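PDB 6SBF: MstE from Scytonema sp. PCC 10023, which is a single-domain class II terpene cyclase that probably folds a linear isoprenoid precursor into the fused rings of a merosterol-type scaffold. Local coordinates for residues 200-203 with 204-208; 216-219 with 220-224. The protein carries 1 engineered substitution. All blocks are in the same frame, centred on the assembly; numbering follows the deposited sequence.

Contact 1 (200-203 with 204-208)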
# COMPACT_ATOMS: atom_id res chain seq x y z
N THR A 200 -1.20 12.31 -14.48
CA THR A 200 -1.60 12.66 -13.09
C THR A 200 -0.44 13.10 -12.20
O THR A 200 -0.67 13.55 -11.07
CB THR A 200 -2.39 11.54 -12.43
OG1 THR A 200 -1.67 10.30 -12.50
CG2 THR A 200 -3.76 11.38 -13.03
N GLN A 201 0.79 13.07 -12.67
CA GLN A 201 1.93 13.52 -11.85
C GLN A 201 1.73 15.03 -11.62
O GLN A 201 1.45 15.78 -12.57
CB GLN A 201 3.27 13.25 -12.57
CG GLN A 201 4.49 13.41 -11.67
CD GLN A 201 5.78 12.99 -12.34
OE1 GLN A 201 5.81 12.91 -13.57
NE2 GLN A 201 6.81 12.78 -11.53
N THR A 202 2.02 15.48 -10.43
CA THR A 202 1.91 16.93 -10.12
C THR A 202 3.13 17.67 -10.62
O THR A 202 4.17 17.05 -10.88
CB THR A 202 1.77 17.21 -8.61
OG1 THR A 202 3.04 17.05 -7.94
CG2 THR A 202 0.68 16.34 -8.02
N SER A 203 3.06 19.01 -10.57
CA SER A 203 4.20 19.82 -11.02
C SER A 203 5.39 19.65 -10.07
O SER A 203 6.52 19.95 -10.49
CB SER A 203 3.76 21.28 -11.11
OG SER A 203 3.42 21.69 -9.80
N GLN A 204 5.18 19.17 -8.82
CA GLN A 204 6.27 18.99 -7.84
C GLN A 204 6.93 17.59 -7.99
O GLN A 204 7.95 17.33 -7.31
CB GLN A 204 5.79 19.20 -6.42
CG GLN A 204 5.37 20.64 -6.18
CD GLN A 204 3.98 20.92 -6.68
OE1 GLN A 204 3.15 20.03 -6.89
NE2 GLN A 204 3.66 22.20 -6.76
N GLY A 205 6.39 16.73 -8.85
CA GLY A 205 6.99 15.40 -9.08
C GLY A 205 6.33 14.25 -8.38
O GLY A 205 6.64 13.09 -8.67
N ASN A 206 5.42 14.53 -7.47
CA ASN A 206 4.70 13.48 -6.75
C ASN A 206 3.37 13.16 -7.42
O ASN A 206 2.91 13.84 -8.32
CB ASN A 206 4.52 13.85 -5.28
CG ASN A 206 3.55 15.01 -5.07
OD1 ASN A 206 3.84 16.11 -5.54
ND2 ASN A 206 2.41 14.73 -4.43
N TRP A 207 2.72 12.13 -6.88
CA TRP A 207 1.31 11.83 -7.14
C TRP A 207 0.58 11.95 -5.81
O TRP A 207 1.21 11.89 -4.74
CB TRP A 207 1.16 10.41 -7.72
CG TRP A 207 1.56 10.29 -9.16
CD1 TRP A 207 0.71 10.27 -10.22
CD2 TRP A 207 2.89 10.11 -9.71
NE1 TRP A 207 1.39 10.13 -11.39
CE2 TRP A 207 2.74 10.02 -11.10
CE3 TRP A 207 4.16 10.01 -9.16
CZ2 TRP A 207 3.83 9.86 -11.96
CZ3 TRP A 207 5.25 9.82 -9.99
CH2 TRP A 207 5.08 9.77 -11.38
N GLU A 208 -0.72 12.12 -5.94
CA GLU A 208 -1.65 12.16 -4.81
C GLU A 208 -2.64 11.01 -4.96
O GLU A 208 -3.15 10.78 -6.05
CB GLU A 208 -2.38 13.50 -4.77
CG GLU A 208 -1.49 14.72 -4.68
CD GLU A 208 -2.24 16.04 -4.73
OE1 GLU A 208 -3.40 16.02 -5.13
OE2 GLU A 208 -1.62 17.06 -4.50
O HOH W 1 -1.69 12.70 -8.61

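Contact 2 (216-219 with 220-224)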
# COMPACT_ATOMS: atom_id res chain seq x y z
N GLU A 216 3.39 9.59 -0.33
CA GLU A 216 4.55 8.69 -0.58
C GLU A 216 4.08 7.32 -1.09
O GLU A 216 4.79 6.74 -1.87
CB GLU A 216 5.38 8.57 0.69
CG GLU A 216 5.99 9.90 1.17
CD GLU A 216 5.04 10.88 1.83
OE1 GLU A 216 5.43 12.09 1.93
OE2 GLU A 216 3.94 10.44 2.27
N TYR A 217 2.95 6.84 -0.61
CA TYR A 217 2.40 5.55 -1.06
C TYR A 217 2.15 5.58 -2.55
O TYR A 217 2.69 4.73 -3.31
CB TYR A 217 1.12 5.27 -0.26
CG TYR A 217 0.33 4.07 -0.70
CD1 TYR A 217 -0.61 4.12 -1.68
CD2 TYR A 217 0.46 2.86 -0.05
CE1 TYR A 217 -1.39 3.04 -2.06
CE2 TYR A 217 -0.30 1.75 -0.41
CZ TYR A 217 -1.23 1.82 -1.41
OH TYR A 217 -1.99 0.73 -1.75
N THR A 218 1.38 6.52 -3.04
CA THR A 218 1.00 6.58 -4.46
C THR A 218 2.24 6.91 -5.27
O THR A 218 2.38 6.40 -6.40
CB THR A 218 -0.17 7.53 -4.71
OG1 THR A 218 -1.28 7.12 -3.91
CG2 THR A 218 -0.62 7.57 -6.14
N THR A 219 3.07 7.81 -4.78
CA THR A 219 4.24 8.27 -5.55
C THR A 219 5.20 7.08 -5.75
O THR A 219 5.70 6.86 -6.86
CB THR A 219 4.91 9.45 -4.87
OG1 THR A 219 3.95 10.53 -4.79
CG2 THR A 219 6.13 9.92 -5.64
N ALA A 220 5.51 6.36 -4.68
CA ALA A 220 6.45 5.20 -4.80
C ALA A 220 5.84 4.17 -5.75
O ALA A 220 6.55 3.68 -6.63
CB ALA A 220 6.66 4.58 -3.44
N LEU A 221 4.57 3.80 -5.57
CA LEU A 221 3.99 2.76 -6.42
C LEU A 221 3.98 3.19 -7.87
O LEU A 221 4.21 2.39 -8.77
CB LEU A 221 2.59 2.42 -5.93
CG LEU A 221 2.53 1.58 -4.66
CD1 LEU A 221 1.15 1.54 -4.12
CD2 LEU A 221 3.09 0.17 -4.88
N THR A 222 3.66 4.45 -8.15
CA THR A 222 3.59 4.93 -9.55
C THR A 222 4.99 4.91 -10.16
O THR A 222 5.16 4.40 -11.30
CB THR A 222 2.95 6.31 -9.65
OG1 THR A 222 1.62 6.30 -9.10
CG2 THR A 222 2.88 6.70 -11.10
N ALA A 223 5.96 5.47 -9.46
CA ALA A 223 7.33 5.50 -9.98
C ALA A 223 7.84 4.06 -10.21
O ALA A 223 8.56 3.81 -11.21
CB ALA A 223 8.22 6.26 -9.07
N GLU A 224 7.51 3.15 -9.30
CA GLU A 224 7.93 1.75 -9.47
C GLU A 224 7.29 1.16 -10.72
O GLU A 224 7.97 0.40 -11.47
CB GLU A 224 7.51 0.93 -8.25
CG GLU A 224 8.37 1.12 -7.03
CD GLU A 224 7.86 0.45 -5.76
OE1 GLU A 224 6.70 -0.10 -5.78
OE2 GLU A 224 8.60 0.48 -4.76

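Contact 1 (200-203 with 204-208)
Thr202 N donates a nearly straight bond to Asn206 O (2.8 Å), closing a backbone loop around the type I beta turn from Thr202 to Gly205, whose own bond runs from Gly205 N to Thr202 O at 3.0 Å. Gly205 has positive phi (101°), where a CB would jam against the carbonyl oxygen of Gln204; a glycine so placed after a type I turn makes this a type I turn with a G1 bulge. The Thr202 hydroxyl works inside this loop: it gives its proton to Asn206 OD1 (2.7 Å), meeting that amide from above its carbonyl plane, and accepts Gln204 N at 3.1 Å. With OG1 set between the backbone N and the carbonyl carbon (chi1 76°), it can serve both partners at once. Gln201, Gly205 and Trp207 spell the QxxxGxW signature of the QW motif of squalene-hopene cyclases and their relatives. Gln201 lies flat over one face of the Trp207 indole, the amide and ring planes only 10° apart, and its CG makes a CH-pi contact 3.7 Å from the centroid of the six-membered ring. Its extended chain carries NE2 past the ring to Gly205 O (2.9 Å), a straight bond lying in the Gln201 amide plane; Ser237 O is a second acceptor for the same amide nitrogen. One water bridges the two arms of the loop, donating to Thr200 O and accepting from Glu208 N. The loop follows helix 187-200, whose Leu197 O takes the indole NE1 proton, and precedes helix 215-229, where Trp207 packs on Thr218 and Thr222; Gln201 and Trp207 also touch helix 235-248.

Contact 2 (216-219 with 220-224)
Tyr217 and Leu221, one helical turn apart, meet through their side chains. It is a CH-pi interaction: Leu221 CD1 sits over one face of the phenol ring, 3.7 Å from its centroid and displaced toward the rim on the CE1 and CZ side. With chi1 at 173° the tyrosine CG lies opposite the main-chain nitrogen, beside the carbonyl carbon, and the ring is met by the Leu221 methyl from the next turn. A serine at Tyr217 would probably leave the Leu221 methyl without its aromatic face and open a gap beside Trp212 and Trp270, whose rings the phenol also meets.

The hydrogen bonds are those of an alpha helix, with one side-chain addition. Backbone N-H groups of Ala220, Leu221 and Ala223 bond the carbonyls four residues back, Ala220 N reaching Glu216 O at 2.9 Å. Thr218 O takes two bonds: Thr222 N arrives at 2.9 Å and Thr222 OG1 at 2.8 Å, from opposite faces of the carbonyl plane. Thr218 O is thus held twice; the OG1 bond gives the buried Thr222 hydroxyl an acceptor within the helix and is likely to hold its rotation. Thr218 and Thr222 point the same way, side by side, and Thr219 OG1 in turn is bonded to His215 O.

Among charged groups, Glu216 OE1 forms a salt bridge with Arg248 of helix 235-248. Helix 215-229 is packed between several neighbours: Thr218, Leu221 and Thr222 rest on helix 177-183, Ala220 and Leu221 meet Trp270 of helix 265-275, and Thr219 touches Ala241 and Trp244 of helix 235-248.

Overall arrangement
The two contacts follow one another along the chain, their centres about 10 Å apart. Contact 2 is wholly buried, about 9 Å from the chain centre, whereas contact 1, about 18 Å out, is only partly buried and carries exposed residues at its turn. They meet directly: the backbone N of Trp207 probably bonds Thr219 OG1. Both pack on helices 177-183 and 235-248. Each uses a CH-pi contact, a glutamine chain over indole in contact 1 and a leucine methyl over phenol in contact 2. Turn and water bonds shape the irregular outer loop; regular helical bonds and a threonine hydroxyl bonded to its own helix go with full burial in this alpha6-alpha6 barrel protein.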